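Local coordinates for protein SM80.1 Vicilin (PDB 5VF5) that probably serves as a seed storage protein of the 7S vicilin family, built from two cupin domains, with a copper ion bound in one of them, at residues F30-K35 with K48-V53; Y12-Q17 with G316-I321; V245-I250 with R338-G343; S52-E57 with V122-K127; D240-V245 with I344-N349. All coordinates share one frame; numbering follows the deposited sequence.

Contact 1 of 5, residues F30-K35 with K48-V53; sequences FRILPK and KFRVSV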
# COMPACT_ATOMS: atom_id res chain seq x y z
N PHE A 30 5.10 -9.00 -10.42
CA PHE A 30 3.86 -8.37 -10.00
C PHE A 30 3.15 -9.42 -9.18
O PHE A 30 2.78 -10.47 -9.75
CB PHE A 30 2.99 -7.97 -11.20
CG PHE A 30 1.62 -7.47 -10.82
CD1 PHE A 30 1.44 -6.51 -9.85
CD2 PHE A 30 0.48 -8.02 -11.43
CE1 PHE A 30 0.18 -6.04 -9.53
CE2 PHE A 30 -0.78 -7.58 -11.10
CZ PHE A 30 -0.93 -6.59 -10.12
N ARG A 31 2.97 -9.16 -7.89
CA ARG A 31 2.33 -10.11 -7.01
C ARG A 31 1.24 -9.46 -6.23
O ARG A 31 1.39 -8.32 -5.80
CB ARG A 31 3.30 -10.84 -6.12
CG ARG A 31 4.24 -10.07 -5.31
CD ARG A 31 5.30 -11.09 -4.82
NE ARG A 31 6.22 -10.36 -4.04
CZ ARG A 31 7.32 -9.79 -4.47
NH1 ARG A 31 8.04 -9.11 -3.61
NH2 ARG A 31 7.75 -9.94 -5.73
N ILE A 32 0.15 -10.17 -6.04
CA ILE A 32 -1.05 -9.62 -5.47
C ILE A 32 -1.53 -10.50 -4.33
O ILE A 32 -1.51 -11.74 -4.39
CB ILE A 32 -2.14 -9.43 -6.53
CG1 ILE A 32 -3.38 -8.69 -6.01
CG2 ILE A 32 -2.51 -10.72 -7.20
CD1 ILE A 32 -4.31 -8.22 -7.15
N LEU A 33 -1.93 -9.87 -3.25
CA LEU A 33 -2.49 -10.60 -2.11
C LEU A 33 -3.88 -11.12 -2.51
O LEU A 33 -4.57 -10.47 -3.30
CB LEU A 33 -2.61 -9.64 -0.94
CG LEU A 33 -2.69 -10.15 0.44
CD1 LEU A 33 -1.51 -11.08 0.79
CD2 LEU A 33 -2.72 -8.95 1.38
N PRO A 34 -4.30 -12.29 -1.98
CA PRO A 34 -5.67 -12.70 -2.21
C PRO A 34 -6.71 -11.70 -1.72
O PRO A 34 -6.39 -10.82 -0.91
CB PRO A 34 -5.77 -14.02 -1.45
CG PRO A 34 -4.36 -14.52 -1.39
CD PRO A 34 -3.53 -13.27 -1.21
N LYS A 35 -7.95 -11.88 -2.13
CA LYS A 35 -9.02 -11.09 -1.55
C LYS A 35 -8.97 -11.16 -0.04
O LYS A 35 -8.66 -12.22 0.53
CB LYS A 35 -10.38 -11.63 -1.99
CG LYS A 35 -10.74 -11.25 -3.39
CD LYS A 35 -12.16 -11.70 -3.75
CE LYS A 35 -13.22 -11.13 -2.80
NZ LYS A 35 -14.61 -11.44 -3.24
N LYS A 48 -13.64 -5.07 -1.50
CA LYS A 48 -13.39 -4.55 -2.86
C LYS A 48 -11.93 -4.20 -3.13
O LYS A 48 -11.55 -3.95 -4.30
CB LYS A 48 -14.31 -3.40 -3.22
CG LYS A 48 -15.77 -3.80 -3.38
CD LYS A 48 -16.63 -2.62 -3.79
CE LYS A 48 -18.05 -3.05 -4.06
NZ LYS A 48 -18.87 -1.88 -4.45
N PHE A 49 -11.12 -4.16 -2.06
CA PHE A 49 -9.77 -3.66 -2.18
C PHE A 49 -8.75 -4.80 -2.29
O PHE A 49 -8.92 -5.87 -1.69
CB PHE A 49 -9.42 -2.75 -1.03
CG PHE A 49 -10.13 -1.43 -1.05
CD1 PHE A 49 -9.61 -0.37 -1.74
CD2 PHE A 49 -11.36 -1.29 -0.42
CE1 PHE A 49 -10.28 0.84 -1.79
CE2 PHE A 49 -12.03 -0.07 -0.48
CZ PHE A 49 -11.47 0.98 -1.13
N ARG A 50 -7.72 -4.58 -3.09
CA ARG A 50 -6.60 -5.50 -3.17
C ARG A 50 -5.32 -4.73 -2.98
O ARG A 50 -5.22 -3.56 -3.44
CB ARG A 50 -6.58 -6.20 -4.51
CG ARG A 50 -7.82 -7.02 -4.84
CD ARG A 50 -7.99 -8.26 -3.97
NE ARG A 50 -7.04 -9.30 -4.32
CZ ARG A 50 -7.17 -10.15 -5.34
NH1 ARG A 50 -8.22 -10.08 -6.15
NH2 ARG A 50 -6.24 -11.08 -5.54
N VAL A 51 -4.29 -5.38 -2.45
CA VAL A 51 -2.96 -4.81 -2.44
C VAL A 51 -2.00 -5.67 -3.19
O VAL A 51 -2.15 -6.91 -3.22
CB VAL A 51 -2.40 -4.43 -1.04
CG1 VAL A 51 -3.21 -3.31 -0.41
CG2 VAL A 51 -2.30 -5.61 -0.13
N SER A 52 -1.02 -5.04 -3.80
CA SER A 52 -0.03 -5.75 -4.62
C SER A 52 1.31 -5.03 -4.57
O SER A 52 1.42 -3.89 -4.06
CB SER A 52 -0.54 -5.85 -6.07
OG SER A 52 -0.77 -4.56 -6.62
N VAL A 53 2.30 -5.69 -5.12
CA VAL A 53 3.64 -5.14 -5.25
C VAL A 53 4.09 -5.33 -6.71
O VAL A 53 3.83 -6.36 -7.30
CB VAL A 53 4.66 -5.77 -4.25
CG1 VAL A 53 6.09 -5.32 -4.54
CG2 VAL A 53 4.30 -5.41 -2.83
O HOH W 1 -5.72 -8.02 -1.16
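Leu33 O is gripped from one side chain by two nitrogens: Arg50 NE and Arg50 NH2 each donate to it at 2.9 Å, with N-H...O angles of 147° and 146°. The oxygen lies in the plane of the guanidinium, which therefore presents its NE/NH2 edge side-on to the carbonyl. Bends at chi2 and chi3 fold the Arg50 chain back across the backbone of 33-35. The group is sandwiched: Ile32 CD1 sits 3.7 Å above one face, towards the rim, and the backbone N of Lys35 lies over the opposite face. Its remaining nitrogen, NH1, bonds to Gly133 O. Beyond this clamp the segments pair as antiparallel neighbours, strand 28-32 against strand 49-56, in a sheet of the N-terminal cupin domain. Arg31 and Val53 form the hydrogen-bonded pair, and Leu33 N continues the ladder to Val51 O at 3.0 Å, past the end of strand 28-32. Ile32 and Ser52 make the non-hydrogen-bonded pair, 4.1 Å between their CA atoms. In the modelled conformer, one of two, Ser52 OG lies at the edge of the Phe30 ring, 3.4 Å from CE1. Leu33 CD2 and Val51 CG2 touch at 3.7 Å, their side chains running alongside. A water links Pro34 O to Val51 N.

Contact 2 of 5, residues Y12-Q17 with G316-I321; sequences YLFKSQ and GDVLVI
Lys15 and Asp317 lie side by side and point the same way: the lysine methylenes run alongside the carboxylate and the ammonium closes on it at the end. The lysine chain curls at chi2 and chi3 (-71° and -64°), bringing CD and CE against the carboxylate oxygens before NZ reaches Asp317 OD2 at 2.8 Å. This salt bridge uses the syn side of OD2, 25° out of the carboxylate plane. The other oxygen, OD1, accepts the backbone N-H of Ser16 on its anti side at 2.8 Å. The Phe14 side chain slants across Val320, with CE1 3.9 Å from CG2, and Phe14 CB rests against Val318 CB at 4.0 Å. The Tyr12 side chain leads away past Val320 O, which its CB approaches to 3.3 Å, and comes within about 3 Å (nearest atoms) of the copper ion held by Cys281, His283 and His325. Three backbone bonds, among them Val320 N to Tyr12 O at 2.9 Å, join residues 12-14 to strand 318-321, at the edge of the C-terminal cupin sheet. Asp317 OD2 also accepts from Asn314 N. One carboxylate thus faces a lysine and accepts from two backbone amides, which would probably favour its ionised form.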
# COMPACT_ATOMS: atom_id res chain seq x y z
N TYR A 12 -5.89 -11.03 10.51
CA TYR A 12 -5.47 -9.73 10.04
C TYR A 12 -4.07 -9.70 9.46
O TYR A 12 -3.66 -8.70 8.86
CB TYR A 12 -5.54 -8.75 11.19
CG TYR A 12 -6.88 -8.67 11.88
CD1 TYR A 12 -8.01 -8.36 11.18
CD2 TYR A 12 -7.01 -8.96 13.22
CE1 TYR A 12 -9.26 -8.32 11.80
CE2 TYR A 12 -8.24 -8.90 13.84
CZ TYR A 12 -9.35 -8.55 13.12
OH TYR A 12 -10.59 -8.51 13.74
N LEU A 13 -3.27 -10.74 9.68
CA LEU A 13 -1.89 -10.81 9.26
C LEU A 13 -1.79 -11.56 7.95
O LEU A 13 -2.32 -12.68 7.83
CB LEU A 13 -1.10 -11.56 10.33
CG LEU A 13 0.35 -11.88 10.01
CD1 LEU A 13 1.14 -10.60 9.89
CD2 LEU A 13 0.94 -12.73 11.13
N PHE A 14 -1.08 -10.98 6.99
CA PHE A 14 -0.89 -11.57 5.66
C PHE A 14 0.59 -11.56 5.40
O PHE A 14 1.19 -10.54 5.05
CB PHE A 14 -1.63 -10.80 4.57
CG PHE A 14 -3.13 -10.81 4.72
CD1 PHE A 14 -3.76 -10.02 5.63
CD2 PHE A 14 -3.92 -11.68 3.95
CE1 PHE A 14 -5.15 -10.06 5.80
CE2 PHE A 14 -5.30 -11.69 4.08
CZ PHE A 14 -5.92 -10.91 5.03
N LYS A 15 1.23 -12.70 5.62
CA LYS A 15 2.65 -12.81 5.40
C LYS A 15 3.01 -12.58 3.91
O LYS A 15 2.22 -12.88 3.01
CB LYS A 15 3.14 -14.16 5.90
CG LYS A 15 3.02 -14.31 7.41
CD LYS A 15 4.00 -13.47 8.18
CE LYS A 15 5.40 -13.92 7.88
NZ LYS A 15 6.41 -13.10 8.60
N SER A 16 4.25 -12.13 3.69
CA SER A 16 4.69 -11.81 2.35
C SER A 16 4.51 -12.96 1.35
O SER A 16 4.19 -12.74 0.17
CB SER A 16 6.10 -11.28 2.34
OG SER A 16 6.99 -12.33 2.66
N GLN A 17 4.69 -14.19 1.83
CA GLN A 17 4.58 -15.36 0.96
C GLN A 17 3.18 -15.56 0.41
O GLN A 17 3.00 -16.31 -0.54
CB GLN A 17 5.04 -16.61 1.72
CG GLN A 17 6.56 -16.64 1.89
N GLY A 316 7.70 -6.81 3.63
CA GLY A 316 6.75 -7.36 2.66
C GLY A 316 5.48 -7.96 3.28
O GLY A 316 4.54 -8.28 2.56
N ASP A 317 5.44 -8.09 4.60
CA ASP A 317 4.26 -8.55 5.29
C ASP A 317 3.22 -7.44 5.35
O ASP A 317 3.57 -6.24 5.36
CB ASP A 317 4.56 -8.94 6.74
CG ASP A 317 5.41 -10.19 6.88
OD1 ASP A 317 5.59 -10.97 5.91
OD2 ASP A 317 5.91 -10.36 8.02
N VAL A 318 1.98 -7.84 5.44
CA VAL A 318 0.83 -6.95 5.61
C VAL A 318 0.09 -7.21 6.91
O VAL A 318 -0.15 -8.37 7.28
CB VAL A 318 -0.10 -7.06 4.39
CG1 VAL A 318 -1.46 -6.44 4.63
CG2 VAL A 318 0.58 -6.48 3.17
N LEU A 319 -0.31 -6.14 7.59
CA LEU A 319 -1.25 -6.23 8.68
C LEU A 319 -2.44 -5.35 8.36
O LEU A 319 -2.24 -4.18 8.05
CB LEU A 319 -0.64 -5.76 9.98
CG LEU A 319 -1.50 -5.92 11.23
CD1 LEU A 319 -1.82 -7.37 11.58
CD2 LEU A 319 -0.86 -5.23 12.41
N VAL A 320 -3.64 -5.87 8.52
CA VAL A 320 -4.85 -5.08 8.41
C VAL A 320 -5.22 -4.65 9.84
O VAL A 320 -5.38 -5.50 10.72
CB VAL A 320 -5.99 -5.86 7.75
CG1 VAL A 320 -7.27 -5.06 7.80
CG2 VAL A 320 -5.60 -6.25 6.32
N ILE A 321 -5.36 -3.35 10.05
CA ILE A 321 -5.79 -2.82 11.33
C ILE A 321 -7.24 -2.35 11.14
O ILE A 321 -7.46 -1.26 10.55
CB ILE A 321 -4.95 -1.61 11.79
CG1 ILE A 321 -3.42 -1.86 11.63
CG2 ILE A 321 -5.35 -1.27 13.25
CD1 ILE A 321 -2.62 -0.60 11.85
O HOH W 2 8.06 -11.38 4.93

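Contact 3 of 5, residues V245-I250 with R338-G343; sequences VAFMNI and RVVGFG
Val340 stands between two neighbours of the facing strand: its CG1 touches Val245 CG1 at 4.1 Å, and its CG2 meets Phe247 CD2 at 4.2 Å. Val245 puts its other branch, CG2, against Phe342 CE1 at 4.0 Å, so the branched side chains interlock along this face. Further along it, in the modelled conformer of Arg338, one of two, the amide of Asn249 lies flat on the guanidinium, the planes only 5° apart, with Asn249 OD1 over its centre and 3.3 Å from Arg338 CZ. This is a stack and not a bond: the angle from NH2 is poor, and the polar ends are engaged by others, Arg338 NE by Glu272 and Asn249 OD1 by Asn336. A bend at chi3 (-50°) lays the arginine's end across the asparagine. Strands 243-250 and 337-344 are antiparallel neighbours within the C-terminal cupin sheet; the axes of segments 245-250 and 338-343 approach to 4.7 Å, 156° between directions. The reverse face carries Met248 beside Val339, CB to CG2 3.7 Å. Next to them Gly341, with no side chain, lies beside Ala246, whose CB is the one bump of that pair. Ala246 N to Gly341 O, at 2.8 Å, is one of four nearly straight backbone bonds. Val245, Phe247 and Phe342 all reach Val74 of the N-terminal domain.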
# COMPACT_ATOMS: atom_id res chain seq x y z
N VAL A 245 -2.92 7.62 2.21
CA VAL A 245 -1.63 6.95 2.17
C VAL A 245 -0.81 7.47 3.33
O VAL A 245 -0.54 8.67 3.40
CB VAL A 245 -0.85 7.14 0.85
CG1 VAL A 245 0.45 6.39 0.92
CG2 VAL A 245 -1.73 6.78 -0.33
N ALA A 246 -0.43 6.58 4.24
CA ALA A 246 0.26 6.93 5.45
C ALA A 246 1.67 6.35 5.36
O ALA A 246 1.90 5.23 4.89
CB ALA A 246 -0.46 6.40 6.67
N PHE A 247 2.62 7.10 5.89
CA PHE A 247 4.00 6.70 6.02
C PHE A 247 4.39 6.77 7.50
O PHE A 247 4.29 7.84 8.11
CB PHE A 247 4.88 7.66 5.22
CG PHE A 247 4.51 7.75 3.77
CD1 PHE A 247 3.52 8.61 3.33
CD2 PHE A 247 5.13 6.91 2.85
CE1 PHE A 247 3.20 8.69 1.98
CE2 PHE A 247 4.85 6.99 1.49
CZ PHE A 247 3.85 7.86 1.06
N MET A 248 4.78 5.63 8.07
CA MET A 248 5.17 5.61 9.48
C MET A 248 6.55 5.03 9.56
O MET A 248 6.81 3.97 9.00
CB MET A 248 4.17 4.83 10.35
CG MET A 248 4.51 4.85 11.83
SD MET A 248 3.11 4.39 12.84
CE MET A 248 3.18 2.65 12.53
N ASN A 249 7.41 5.74 10.29
CA ASN A 249 8.73 5.29 10.59
C ASN A 249 8.91 5.28 12.10
O ASN A 249 8.63 6.29 12.76
CB ASN A 249 9.80 6.17 9.95
CG ASN A 249 11.20 5.56 10.09
OD1 ASN A 249 11.45 4.45 9.65
ND2 ASN A 249 12.06 6.23 10.80
N ILE A 250 9.35 4.14 12.62
CA ILE A 250 9.71 4.00 14.03
C ILE A 250 11.23 3.78 14.07
O ILE A 250 11.76 2.81 13.49
CB ILE A 250 8.95 2.84 14.69
CG1 ILE A 250 7.43 3.00 14.50
CG2 ILE A 250 9.30 2.78 16.18
CD1 ILE A 250 6.61 1.90 15.07
N ARG A 338 9.88 0.73 9.06
CA ARG A 338 9.15 1.62 8.17
C ARG A 338 8.05 0.90 7.41
O ARG A 338 8.23 -0.18 6.87
CB ARG A 338 10.09 2.22 7.13
CG ARG A 338 9.52 3.45 6.43
CD ARG A 338 10.51 4.09 5.45
NE ARG A 338 11.84 4.35 6.03
CZ ARG A 338 12.23 5.49 6.63
NH1 ARG A 338 11.39 6.53 6.77
NH2 ARG A 338 13.47 5.60 7.09
N VAL A 339 6.88 1.54 7.43
CA VAL A 339 5.67 0.97 6.78
C VAL A 339 5.00 2.00 5.91
O VAL A 339 5.10 3.23 6.16
CB VAL A 339 4.63 0.41 7.80
CG1 VAL A 339 5.29 -0.60 8.70
CG2 VAL A 339 3.99 1.52 8.62
N VAL A 340 4.26 1.52 4.92
CA VAL A 340 3.32 2.32 4.17
C VAL A 340 1.97 1.73 4.47
O VAL A 340 1.79 0.51 4.42
CB VAL A 340 3.55 2.23 2.66
CG1 VAL A 340 2.47 2.99 1.89
CG2 VAL A 340 4.91 2.74 2.37
N GLY A 341 1.03 2.58 4.84
CA GLY A 341 -0.34 2.12 5.12
C GLY A 341 -1.34 2.75 4.16
O GLY A 341 -1.33 3.97 3.91
N PHE A 342 -2.18 1.95 3.57
CA PHE A 342 -3.33 2.45 2.86
C PHE A 342 -4.49 2.53 3.81
O PHE A 342 -4.83 1.55 4.47
CB PHE A 342 -3.68 1.54 1.69
CG PHE A 342 -2.68 1.58 0.57
CD1 PHE A 342 -2.53 2.75 -0.16
CD2 PHE A 342 -1.94 0.47 0.21
CE1 PHE A 342 -1.65 2.83 -1.22
CE2 PHE A 342 -1.05 0.53 -0.85
CZ PHE A 342 -0.88 1.70 -1.57
N GLY A 343 -5.14 3.67 3.84
CA GLY A 343 -6.35 3.87 4.64
C GLY A 343 -7.61 3.81 3.78
O GLY A 343 -7.68 4.48 2.74

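Contact 4 of 5, residues S52-E57 with V122-K127; sequences SVIELE and VYVLAK
Tyr123, in the modelled conformer of two, turns the edge of its ring to the backbone of the partner strand: Ser52 O lies near the ring plane, 3.6 Å from CD1. The same ring meets that of Phe342 with planes at about 40°, and its hydroxyl is hydrogen-bonded to Val267 O, so the side chain reaches the C-terminal domain. Tyr123 projects on the face of Val53, and chi1 of -177° swings its ring beside its own carbonyl carbon. Val53 itself touches the Val122 carbonyl through CG1, and its CA makes a CA-H...O contact with Val122 O at 3.3 Å. On the other face, in the given conformer, Ser52 OG lies 3.3 Å from Val124 CB. Val124 offers its CG2 branch to Ile54 CD1, 4.0 Å away, where the two side chains slant over each other. Phe73 of strand 69-77 packs on Ile54, Val122 and Val124. The backbones are joined by two reciprocal pairs of bonds, Ser52 with Val124 and Ile54 with Val122, the shortest being Val122 N to Ile54 O at 2.8 Å. The N-to-C directions are 145° apart, short of the 180° of a flat antiparallel pair. Twisted antiparallel pairing of this kind is consistent with the beta-barrel of the cupin fold, here its N-terminal domain.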
# COMPACT_ATOMS: atom_id res chain seq x y z
N SER A 52 -1.02 -5.04 -3.80
CA SER A 52 -0.03 -5.75 -4.62
C SER A 52 1.31 -5.03 -4.57
O SER A 52 1.42 -3.89 -4.06
CB SER A 52 -0.54 -5.85 -6.07
OG SER A 52 -0.77 -4.56 -6.62
N VAL A 53 2.30 -5.69 -5.12
CA VAL A 53 3.64 -5.14 -5.25
C VAL A 53 4.09 -5.33 -6.71
O VAL A 53 3.83 -6.36 -7.30
CB VAL A 53 4.66 -5.77 -4.25
CG1 VAL A 53 6.09 -5.32 -4.54
CG2 VAL A 53 4.30 -5.41 -2.83
N ILE A 54 4.69 -4.27 -7.27
CA ILE A 54 5.39 -4.33 -8.54
C ILE A 54 6.86 -4.11 -8.25
O ILE A 54 7.22 -3.12 -7.61
CB ILE A 54 4.89 -3.24 -9.52
CG1 ILE A 54 3.38 -3.36 -9.74
CG2 ILE A 54 5.68 -3.34 -10.82
CD1 ILE A 54 2.75 -2.21 -10.51
N GLU A 55 7.70 -4.98 -8.79
CA GLU A 55 9.15 -4.90 -8.67
C GLU A 55 9.74 -4.93 -10.07
O GLU A 55 9.39 -5.81 -10.86
CB GLU A 55 9.68 -6.13 -7.95
CG GLU A 55 9.24 -6.27 -6.55
CD GLU A 55 9.85 -7.49 -5.87
OE1 GLU A 55 10.28 -8.47 -6.54
OE2 GLU A 55 9.83 -7.48 -4.63
N LEU A 56 10.57 -3.94 -10.39
CA LEU A 56 11.30 -3.93 -11.66
C LEU A 56 12.80 -3.99 -11.31
O LEU A 56 13.32 -3.13 -10.60
CB LEU A 56 11.00 -2.67 -12.50
CG LEU A 56 9.90 -2.83 -13.56
CD1 LEU A 56 8.57 -3.08 -12.91
CD2 LEU A 56 9.83 -1.63 -14.50
N GLU A 57 13.48 -4.95 -11.90
CA GLU A 57 14.95 -4.97 -11.87
C GLU A 57 15.52 -3.76 -12.59
O GLU A 57 14.84 -3.10 -13.37
CB GLU A 57 15.43 -6.25 -12.55
CG GLU A 57 15.09 -7.56 -11.83
CD GLU A 57 15.91 -7.86 -10.60
OE1 GLU A 57 16.80 -7.07 -10.25
OE2 GLU A 57 15.65 -8.92 -9.99
N VAL A 122 7.06 -0.72 -6.09
CA VAL A 122 5.82 0.03 -5.91
C VAL A 122 4.86 -0.82 -5.10
O VAL A 122 4.66 -2.00 -5.41
CB VAL A 122 5.18 0.38 -7.28
CG1 VAL A 122 3.96 1.28 -7.14
CG2 VAL A 122 6.21 1.02 -8.22
N TYR A 123 4.26 -0.21 -4.07
CA TYR A 123 3.12 -0.77 -3.33
C TYR A 123 1.84 -0.19 -3.91
O TYR A 123 1.71 1.03 -4.06
CB TYR A 123 3.26 -0.39 -1.86
CG TYR A 123 2.25 -0.90 -0.85
CD1 TYR A 123 1.69 -2.16 -0.96
CD2 TYR A 123 1.91 -0.12 0.28
CE1 TYR A 123 0.79 -2.62 -0.03
CE2 TYR A 123 1.04 -0.60 1.24
CZ TYR A 123 0.49 -1.85 1.08
OH TYR A 123 -0.37 -2.30 2.04
N VAL A 124 0.87 -1.03 -4.23
CA VAL A 124 -0.33 -0.66 -4.95
C VAL A 124 -1.57 -1.03 -4.19
O VAL A 124 -1.72 -2.17 -3.74
CB VAL A 124 -0.36 -1.32 -6.33
CG1 VAL A 124 -1.59 -0.92 -7.12
CG2 VAL A 124 0.92 -1.05 -7.12
N LEU A 125 -2.51 -0.09 -4.10
CA LEU A 125 -3.88 -0.35 -3.64
C LEU A 125 -4.76 -0.31 -4.87
O LEU A 125 -4.64 0.66 -5.66
CB LEU A 125 -4.32 0.77 -2.70
CG LEU A 125 -5.73 0.61 -2.14
CD1 LEU A 125 -5.84 -0.58 -1.17
CD2 LEU A 125 -6.23 1.90 -1.49
N ALA A 126 -5.66 -1.29 -5.07
CA ALA A 126 -6.64 -1.19 -6.14
C ALA A 126 -8.01 -1.49 -5.59
O ALA A 126 -8.16 -2.26 -4.66
CB ALA A 126 -6.30 -2.11 -7.30
N LYS A 127 -9.02 -0.85 -6.18
CA LYS A 127 -10.39 -1.13 -5.84
C LYS A 127 -11.13 -1.65 -7.07
O LYS A 127 -11.06 -1.04 -8.15
CB LYS A 127 -11.11 0.16 -5.34
CG LYS A 127 -12.47 -0.13 -4.77
CD LYS A 127 -13.23 1.12 -4.42
CE LYS A 127 -14.60 0.74 -3.87
NZ LYS A 127 -15.42 1.94 -3.58

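Contact 5 of 5, residues D240-V245 with I344-N349; sequences DLDAAV and INAMFN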
# COMPACT_ATOMS: atom_id res chain seq x y z
N ASP A 240 -12.22 10.12 -4.48
CA ASP A 240 -13.10 9.13 -5.12
C ASP A 240 -13.02 7.74 -4.48
O ASP A 240 -14.03 7.10 -4.27
CB ASP A 240 -12.90 9.07 -6.65
CG ASP A 240 -11.44 8.95 -7.10
OD1 ASP A 240 -10.49 8.74 -6.29
OD2 ASP A 240 -11.23 9.06 -8.34
N LEU A 241 -11.81 7.30 -4.17
CA LEU A 241 -11.58 6.05 -3.47
C LEU A 241 -11.81 6.19 -1.97
O LEU A 241 -11.96 5.20 -1.31
CB LEU A 241 -10.18 5.59 -3.73
CG LEU A 241 -9.89 5.02 -5.10
CD1 LEU A 241 -8.40 4.78 -5.24
CD2 LEU A 241 -10.63 3.71 -5.27
N ASP A 242 -11.81 7.42 -1.46
CA ASP A 242 -11.87 7.73 -0.04
C ASP A 242 -10.74 7.01 0.68
O ASP A 242 -10.93 6.35 1.69
CB ASP A 242 -13.23 7.43 0.57
CG ASP A 242 -13.38 8.00 1.95
OD1 ASP A 242 -12.63 8.96 2.29
OD2 ASP A 242 -14.22 7.49 2.71
N ALA A 243 -9.55 7.20 0.14
CA ALA A 243 -8.34 6.54 0.61
C ALA A 243 -7.32 7.53 1.14
O ALA A 243 -7.27 8.69 0.72
CB ALA A 243 -7.75 5.66 -0.47
N ALA A 244 -6.46 7.06 2.02
CA ALA A 244 -5.30 7.78 2.47
C ALA A 244 -4.06 6.95 2.23
O ALA A 244 -4.12 5.70 2.15
CB ALA A 244 -5.40 8.09 3.93
N VAL A 245 -2.92 7.62 2.21
CA VAL A 245 -1.63 6.95 2.17
C VAL A 245 -0.81 7.47 3.33
O VAL A 245 -0.54 8.67 3.40
CB VAL A 245 -0.85 7.14 0.85
CG1 VAL A 245 0.45 6.39 0.92
CG2 VAL A 245 -1.73 6.78 -0.33
N ILE A 344 -8.55 2.99 4.20
CA ILE A 344 -9.82 2.81 3.53
C ILE A 344 -10.84 3.55 4.42
O ILE A 344 -10.66 3.58 5.66
CB ILE A 344 -10.08 1.28 3.38
CG1 ILE A 344 -9.01 0.70 2.37
CG2 ILE A 344 -11.51 1.03 2.91
CD1 ILE A 344 -8.93 -0.80 2.38
N ASN A 345 -11.89 4.16 3.85
CA ASN A 345 -12.84 4.97 4.62
C ASN A 345 -12.08 6.12 5.31
O ASN A 345 -12.29 6.39 6.52
CB ASN A 345 -13.66 4.15 5.64
CG ASN A 345 -14.45 3.03 5.00
OD1 ASN A 345 -14.41 1.87 5.50
ND2 ASN A 345 -15.09 3.32 3.87
N ALA A 346 -11.21 6.82 4.56
CA ALA A 346 -10.25 7.71 5.19
C ALA A 346 -10.79 9.10 5.58
O ALA A 346 -10.33 9.65 6.59
CB ALA A 346 -9.06 7.91 4.29
N MET A 347 -11.74 9.66 4.83
CA MET A 347 -12.20 10.98 5.16
C MET A 347 -12.77 10.96 6.58
O MET A 347 -13.54 10.05 6.95
CB MET A 347 -13.30 11.47 4.22
CG MET A 347 -13.57 12.94 4.42
SD MET A 347 -12.41 13.96 3.51
CE MET A 347 -13.19 13.99 1.94
N PHE A 348 -12.40 11.98 7.34
CA PHE A 348 -12.86 12.20 8.72
C PHE A 348 -12.16 11.29 9.74
O PHE A 348 -12.46 11.38 10.94
CB PHE A 348 -14.41 12.11 8.86
CG PHE A 348 -15.15 12.90 7.81
CD1 PHE A 348 -14.90 14.23 7.68
CD2 PHE A 348 -16.03 12.28 6.92
CE1 PHE A 348 -15.55 15.01 6.70
CE2 PHE A 348 -16.68 13.02 5.94
CZ PHE A 348 -16.44 14.39 5.84
N ASN A 349 -11.23 10.44 9.28
CA ASN A 349 -10.46 9.61 10.22
C ASN A 349 -9.57 10.46 11.12
O ASN A 349 -8.90 11.40 10.65
CB ASN A 349 -9.58 8.62 9.50
CG ASN A 349 -8.91 7.64 10.48
OD1 ASN A 349 -9.59 6.83 11.14
ND2 ASN A 349 -7.56 7.74 10.60
O HOH W 3 -12.44 3.77 1.10
O HOH W 4 -14.87 8.34 5.05
O HOH W 5 -15.85 5.50 2.38
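Two direct hydrogen bonds join the segments, and both end on Asp242. Its carbonyl O receives Ala346 N at 2.9 Å; the N-H points almost straight at the oxygen (169°), yet the donor stands 42° above the carbonyl plane. Its carboxylate receives Met347 N, 2.8 Å from OD1, on the syn side and somewhat out of plane. With CG opposite the backbone N (chi1 -169°), the carboxylate reaches across to the next residue of the facing segment, so main chain and side chain of one aspartate hold two successive amides. The side chains of Asp242 and Met347 cross at about a right angle, and Met347 CB lies 3.2 Å from Asp242 OD1.

Water-mediated bonds form a second group. OD2 of Asp242 accepts from two waters, each at 2.6 Å: one also donates to Met347 O, the other accepts from Asn345 ND2. A third water donates to Leu241 O and takes the N-H of Asn345. Residues 345-349 follow strand 337-344 of the C-terminal cupin domain, and residues 346-349 make a type II beta turn closed by Asn349 N to Ala346 O, 2.9 Å. Asp242 lies near the beginning of strand 243-250, so these bonds join the chain on entry to one strand to the chain on exit from its neighbour.

Apolar contact is slight by comparison: Ala346 CB packs against Ala244 CB at 3.7 Å. Behind the turn, Asn349 bonds through its side chain to the backbone of Arg263 and Ser264, and Phe348 N donates to Glu233.

In the fold
Contacts 1 and 4 share strand 49-56 in the N-terminal cupin sheet, their centres 8 Å apart, and Arg31 and Glu55 form a salt bridge between them. Contacts 2, 3 and 5 all reach the C-terminal sheet; 3 and 5 share Val245, with centres 14 Å apart. The two halves meet where Phe342 of contact 3 packs on Tyr123 of contact 4 and Phe49 of contact 1 touches Ile344 of contact 5. Along the chain contacts 1 and 4 close before 3 and 5 open, whereas contact 2 brings residues 12-17 across to residues 316-321. The N-terminal end thus adds an outer strand to the other domain's sheet, tying the two cupin halves together.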